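Local structure of 11R-lipoxygenase (Gersemia fruticosa, 3VF1) at residues 385-390 and 584-589; 595-600 and 619-624. The protein probably oxygenates polyunsaturated fatty acids at a non-haem iron, as lipoxygenases do, in a calcium-dependent manner. All coordinates share one frame; numbering follows the deposited sequence.

Interaction 1 (385-390 and 584-589)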
loop_
_atom_site.group_PDB
_atom_site.type_symbol
_atom_site.label_atom_id
_atom_site.label_comp_id
_atom_site.label_asym_id
_atom_site.label_seq_id
_atom_site.Cartn_x
_atom_site.Cartn_y
_atom_site.Cartn_z
ATOM N N GLN A 385 -3.567 -3.966 16.827
ATOM C CA GLN A 385 -3.194 -2.568 16.992
ATOM C C GLN A 385 -1.975 -2.295 16.125
ATOM O O GLN A 385 -1.923 -1.313 15.384
ATOM C CB GLN A 385 -2.854 -2.245 18.453
ATOM C CG GLN A 385 -3.818 -2.799 19.493
ATOM C CD GLN A 385 -5.255 -2.384 19.250
ATOM O OE1 GLN A 385 -5.585 -1.200 19.302
ATOM N NE2 GLN A 385 -6.118 -3.360 18.985
ATOM N N TYR A 386 -0.995 -3.187 16.226
ATOM C CA TYR A 386 0.253 -3.066 15.487
ATOM C C TYR A 386 0.001 -3.110 13.981
ATOM O O TYR A 386 0.524 -2.288 13.235
ATOM C CB TYR A 386 1.201 -4.196 15.893
ATOM C CG TYR A 386 2.625 -4.023 15.415
ATOM C CD1 TYR A 386 2.960 -4.211 14.079
ATOM C CD2 TYR A 386 3.638 -3.687 16.302
ATOM C CE1 TYR A 386 4.263 -4.060 13.641
ATOM C CE2 TYR A 386 4.943 -3.533 15.875
ATOM C CZ TYR A 386 5.249 -3.721 14.543
ATOM O OH TYR A 386 6.547 -3.569 14.114
ATOM N N HIS A 387 -0.807 -4.069 13.540
ATOM C CA HIS A 387 -1.040 -4.261 12.113
ATOM C C HIS A 387 -1.723 -3.062 11.464
ATOM O O HIS A 387 -1.290 -2.585 10.418
ATOM C CB HIS A 387 -1.887 -5.506 11.862
ATOM C CG HIS A 387 -2.434 -5.583 10.471
ATOM N ND1 HIS A 387 -3.763 -5.366 10.181
ATOM C CD2 HIS A 387 -1.827 -5.831 9.288
ATOM C CE1 HIS A 387 -3.954 -5.490 8.881
ATOM N NE2 HIS A 387 -2.795 -5.772 8.315
ATOM N N GLN A 388 -2.797 -2.584 12.082
ATOM C CA GLN A 388 -3.595 -1.514 11.498
ATOM C C GLN A 388 -2.817 -0.208 11.376
ATOM O O GLN A 388 -2.808 0.418 10.320
ATOM C CB GLN A 388 -4.859 -1.280 12.327
ATOM C CG GLN A 388 -5.876 -2.402 12.234
ATOM C CD GLN A 388 -6.439 -2.564 10.833
ATOM O OE1 GLN A 388 -6.444 -1.622 10.039
ATOM N NE2 GLN A 388 -6.913 -3.763 10.521
ATOM N N MET A 389 -2.162 0.197 12.458
ATOM C CA MET A 389 -1.523 1.506 12.508
ATOM C C MET A 389 -0.098 1.507 11.959
ATOM O O MET A 389 0.302 2.443 11.268
ATOM C CB MET A 389 -1.522 2.036 13.944
ATOM C CG MET A 389 -2.903 2.101 14.577
ATOM S SD MET A 389 -4.141 2.831 13.480
ATOM C CE MET A 389 -3.364 4.388 13.062
ATOM N N ILE A 390 0.669 0.463 12.259
ATOM C CA ILE A 390 2.079 0.431 11.876
ATOM C C ILE A 390 2.316 -0.325 10.572
ATOM O O ILE A 390 2.876 0.225 9.623
ATOM C CB ILE A 390 2.952 -0.184 12.989
ATOM C CG1 ILE A 390 2.983 0.750 14.201
ATOM C CG2 ILE A 390 4.366 -0.439 12.482
ATOM C CD1 ILE A 390 3.770 0.215 15.381
ATOM N N ALA A 584 -10.034 -12.233 5.497
ATOM C CA ALA A 584 -9.702 -13.571 5.963
ATOM C C ALA A 584 -9.233 -13.526 7.414
ATOM O O ALA A 584 -9.391 -14.493 8.158
ATOM C CB ALA A 584 -8.625 -14.182 5.082
ATOM N N THR A 585 -8.661 -12.395 7.810
ATOM C CA THR A 585 -8.071 -12.251 9.136
ATOM C C THR A 585 -9.060 -11.696 10.159
ATOM O O THR A 585 -9.131 -12.184 11.286
ATOM C CB THR A 585 -6.831 -11.333 9.087
ATOM O OG1 THR A 585 -5.814 -11.945 8.284
ATOM C CG2 THR A 585 -6.282 -11.078 10.483
ATOM N N TYR A 586 -9.821 -10.681 9.763
ATOM C CA TYR A 586 -10.727 -10.002 10.686
ATOM C C TYR A 586 -12.195 -10.348 10.446
ATOM O O TYR A 586 -13.060 -9.969 11.235
ATOM C CB TYR A 586 -10.537 -8.487 10.597
ATOM C CG TYR A 586 -9.151 -8.028 10.986
ATOM C CD1 TYR A 586 -8.781 -7.932 12.320
ATOM C CD2 TYR A 586 -8.214 -7.690 10.019
ATOM C CE1 TYR A 586 -7.514 -7.514 12.681
ATOM C CE2 TYR A 586 -6.949 -7.270 10.369
ATOM C CZ TYR A 586 -6.604 -7.183 11.701
ATOM O OH TYR A 586 -5.343 -6.763 12.051
ATOM N N GLY A 587 -12.475 -11.057 9.357
ATOM C CA GLY A 587 -13.836 -11.459 9.048
ATOM C C GLY A 587 -14.493 -12.095 10.257
ATOM O O GLY A 587 -15.575 -11.688 10.678
ATOM N N PHE A 588 -13.829 -13.103 10.815
ATOM C CA PHE A 588 -14.263 -13.726 12.058
ATOM C C PHE A 588 -13.526 -13.063 13.218
ATOM O O PHE A 588 -12.353 -13.343 13.467
ATOM C CB PHE A 588 -13.988 -15.229 12.020
ATOM C CG PHE A 588 -14.573 -15.982 13.177
ATOM C CD1 PHE A 588 -15.943 -16.168 13.279
ATOM C CD2 PHE A 588 -13.756 -16.512 14.161
ATOM C CE1 PHE A 588 -16.484 -16.863 14.345
ATOM C CE2 PHE A 588 -14.292 -17.208 15.227
ATOM C CZ PHE A 588 -15.656 -17.383 15.320
ATOM N N HIS A 589 -14.226 -12.180 13.921
ATOM C CA HIS A 589 -13.600 -11.271 14.880
ATOM C C HIS A 589 -12.668 -11.949 15.891
ATOM O O HIS A 589 -11.578 -11.445 16.162
ATOM C CB HIS A 589 -14.672 -10.470 15.626
ATOM C CG HIS A 589 -14.129 -9.301 16.387
ATOM N ND1 HIS A 589 -14.170 -8.012 15.901
ATOM C CD2 HIS A 589 -13.526 -9.228 17.596
ATOM C CE1 HIS A 589 -13.622 -7.194 16.780
ATOM N NE2 HIS A 589 -13.221 -7.906 17.818
#
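The phenol ring of Tyr586 runs beside the imidazole of His387 and scarcely overlaps it: the planes are 30° apart but slid past each other, leaving the centroids 5.6 Å apart. The pair joins two helices of the lipoxygenase catalytic domain, the long helix 369-410, which supplies the iron ligands His392 and His397, and the short helix 582-586. With CG of His387 anti to its own backbone nitrogen (chi1 166°), the imidazole is placed next to the phenol, and ND1 lies 2.8 Å from Tyr586 OH. This hydrogen bond is weak, its N-H...O angle only 119°; the other ring nitrogen, NE2, bonds to the carbonyl of Val578. Gln388, one residue on, brings its amide to the same phenol. Its NE2 comes within 3.5 Å of Tyr586 CE2, the two planes steeply inclined, while Gln582 OE1 takes the hydrogen bond of that nitrogen. Since the Gln388 side chain also lies about 4 Å from that of His392, the contact is consistent with a second shell around the iron. On one face of the Tyr586 ring lies the methyl CG2 of Thr585, 3.8 Å above the plane and over the centre.

Interaction 2 (595-600 and 619-624)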
loop_
_atom_site.group_PDB
_atom_site.type_symbol
_atom_site.label_atom_id
_atom_site.label_comp_id
_atom_site.label_asym_id
_atom_site.label_seq_id
_atom_site.Cartn_x
_atom_site.Cartn_y
_atom_site.Cartn_z
ATOM N N LEU A 595 -10.534 -4.764 19.740
ATOM C CA LEU A 595 -10.581 -4.096 21.034
ATOM C C LEU A 595 -11.026 -5.047 22.138
ATOM O O LEU A 595 -11.549 -6.128 21.868
ATOM C CB LEU A 595 -11.521 -2.887 20.977
ATOM C CG LEU A 595 -12.999 -3.166 20.679
ATOM C CD1 LEU A 595 -13.741 -3.672 21.909
ATOM C CD2 LEU A 595 -13.678 -1.915 20.139
ATOM N N MET A 596 -10.802 -4.635 23.381
ATOM C CA MET A 596 -11.317 -5.347 24.541
ATOM C C MET A 596 -12.075 -4.359 25.418
ATOM O O MET A 596 -11.609 -3.247 25.656
ATOM C CB MET A 596 -10.177 -5.993 25.330
ATOM C CG MET A 596 -9.523 -7.177 24.631
ATOM S SD MET A 596 -10.643 -8.572 24.410
ATOM C CE MET A 596 -9.511 -9.834 23.837
ATOM N N ARG A 597 -13.248 -4.766 25.893
ATOM C CA ARG A 597 -14.106 -3.881 26.671
ATOM C C ARG A 597 -13.905 -4.062 28.170
ATOM O O ARG A 597 -14.453 -3.307 28.972
ATOM C CB ARG A 597 -15.570 -4.128 26.320
ATOM C CG ARG A 597 -15.948 -3.702 24.918
ATOM C CD ARG A 597 -17.417 -3.967 24.666
ATOM N NE ARG A 597 -17.706 -5.397 24.665
ATOM C CZ ARG A 597 -18.839 -5.943 25.101
ATOM N NH1 ARG A 597 -19.814 -5.185 25.585
ATOM N NH2 ARG A 597 -18.996 -7.257 25.052
ATOM N N GLN A 598 -13.125 -5.070 28.542
ATOM C CA GLN A 598 -12.812 -5.315 29.942
ATOM C C GLN A 598 -11.311 -5.468 30.102
ATOM O O GLN A 598 -10.627 -5.888 29.172
ATOM C CB GLN A 598 -13.505 -6.584 30.432
ATOM C CG GLN A 598 -15.021 -6.534 30.374
ATOM C CD GLN A 598 -15.605 -5.587 31.402
ATOM O OE1 GLN A 598 -14.934 -5.201 32.359
ATOM N NE2 GLN A 598 -16.861 -5.204 31.208
ATOM N N PRO A 599 -10.786 -5.121 31.284
ATOM C CA PRO A 599 -9.359 -5.337 31.526
ATOM C C PRO A 599 -9.031 -6.824 31.527
ATOM O O PRO A 599 -9.931 -7.642 31.706
ATOM C CB PRO A 599 -9.139 -4.729 32.916
ATOM C CG PRO A 599 -10.486 -4.727 33.559
ATOM C CD PRO A 599 -11.473 -4.539 32.450
ATOM N N PRO A 600 -7.754 -7.173 31.326
ATOM C CA PRO A 600 -7.355 -8.583 31.304
ATOM C C PRO A 600 -7.540 -9.232 32.668
ATOM O O PRO A 600 -7.734 -8.525 33.654
ATOM C CB PRO A 600 -5.871 -8.520 30.936
ATOM C CG PRO A 600 -5.425 -7.176 31.398
ATOM C CD PRO A 600 -6.602 -6.265 31.203
ATOM N N LYS A 619 -21.923 -5.980 19.664
ATOM C CA LYS A 619 -22.498 -6.181 18.340
ATOM C C LYS A 619 -22.238 -5.005 17.398
ATOM O O LYS A 619 -21.776 -5.200 16.275
ATOM C CB LYS A 619 -23.997 -6.471 18.449
ATOM C CG LYS A 619 -24.300 -7.745 19.225
ATOM C CD LYS A 619 -25.710 -8.249 18.975
ATOM C CE LYS A 619 -25.964 -9.550 19.718
ATOM N NZ LYS A 619 -27.314 -10.106 19.427
ATOM N N HIS A 620 -22.525 -3.790 17.852
ATOM C CA HIS A 620 -22.308 -2.606 17.027
ATOM C C HIS A 620 -20.844 -2.467 16.622
ATOM O O HIS A 620 -20.536 -2.154 15.473
ATOM C CB HIS A 620 -22.754 -1.344 17.766
ATOM C CG HIS A 620 -22.414 -0.075 17.048
ATOM N ND1 HIS A 620 -23.209 0.455 16.055
ATOM C CD2 HIS A 620 -21.359 0.767 17.174
ATOM C CE1 HIS A 620 -22.664 1.571 15.604
ATOM N NE2 HIS A 620 -21.540 1.781 16.266
ATOM N N GLN A 621 -19.947 -2.703 17.573
ATOM C CA GLN A 621 -18.514 -2.559 17.334
ATOM C C GLN A 621 -18.024 -3.570 16.304
ATOM O O GLN A 621 -17.209 -3.244 15.439
ATOM C CB GLN A 621 -17.734 -2.735 18.639
ATOM C CG GLN A 621 -17.931 -1.612 19.645
ATOM C CD GLN A 621 -17.352 -1.946 21.006
ATOM O OE1 GLN A 621 -17.195 -3.117 21.354
ATOM N NE2 GLN A 621 -17.025 -0.916 21.782
ATOM N N ALA A 622 -18.527 -4.798 16.399
ATOM C CA ALA A 622 -18.098 -5.870 15.510
ATOM C C ALA A 622 -18.545 -5.606 14.075
ATOM O O ALA A 622 -17.800 -5.859 13.129
ATOM C CB ALA A 622 -18.631 -7.204 15.996
ATOM N N VAL A 623 -19.762 -5.096 13.913
ATOM C CA VAL A 623 -20.272 -4.763 12.586
ATOM C C VAL A 623 -19.458 -3.622 11.984
ATOM O O VAL A 623 -19.172 -3.615 10.786
ATOM C CB VAL A 623 -21.755 -4.349 12.629
ATOM C CG1 VAL A 623 -22.221 -3.897 11.252
ATOM C CG2 VAL A 623 -22.616 -5.497 13.128
ATOM N N THR A 624 -19.090 -2.657 12.821
ATOM C CA THR A 624 -18.298 -1.520 12.369
ATOM C C THR A 624 -16.995 -1.994 11.741
ATOM O O THR A 624 -16.568 -1.472 10.712
ATOM C CB THR A 624 -17.981 -0.550 13.523
ATOM O OG1 THR A 624 -19.181 0.111 13.942
ATOM C CG2 THR A 624 -16.960 0.496 13.084
#
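The carboxamide of Gln621 and the guanidinium of Arg597 stand with their planes 90° apart, and the amide is covered on one face by Leu595. Leu595 CD2 lies almost directly over the amide carbon, 3.8 Å from Gln621 CD, and the second methyl, CD1, lies by the oxygen, 3.5 Å from Gln621 OE1. Arg597 meets the oxygen end of the amide, its CD methylene slightly off the plane on the side away from Leu595 and 3.4 Å from Gln621 OE1. The oxygen is thus flanked by a methyl and a methylene, and its hydrogen bond goes to a residue adjoining the segments.

This is the packing of an irregular loop, 595-600, on the first turns of helix 619-632. Gln621 reaches the loop because its chain is extended beyond CG (chi2 170°). In Arg597 a bend at chi3 (-66°) carries the guanidinium past the amide to partners outside the pair: NE bonds to the carbonyl of Leu616, and NH2 forms a salt bridge with Asp225. An alanine in place of Gln621 would probably strip the two Leu595 methyls and the Arg597 methylene of the surface they rest on, and leave the partner of OE1 without its mate. Within the helix, His620 O accepts both Thr624 N and, 3.1 Å away, Thr624 OG1, from opposite faces of its carbonyl plane. The same OG1 lies 3.7 Å above one face of the His620 imidazole, offset toward the rim.

No polar pair is formed across the contact itself. It is mainly van der Waals, aliphatic groups pressing on a polar amide whose oxygen bonds elsewhere, though the nearby guanidinium would probably polarise that oxygen.

How the interactions relate
Interactions 1 and 2 follow one another along the chain, the first closing at residue 589 before the second opens at 595. Their centres are 13 Å apart and their nearest atoms about 4 Å, without touching. Both belong to the helical lipoxygenase domain, and each contact has one segment on a helix that also borders the other. Helix 369-410, which carries 385-390, also receives Met596 on Leu377, Trp378 and Cys381, and Gln385 bonds to the carbonyl of Thr594. Helix 619-632, which carries Gln621, sets Met625 against Tyr586 and Gln388. The example illustrates how neighbouring contacts share elements: the chain passes from the surroundings of the iron outward to a more peripheral loop between the same helices.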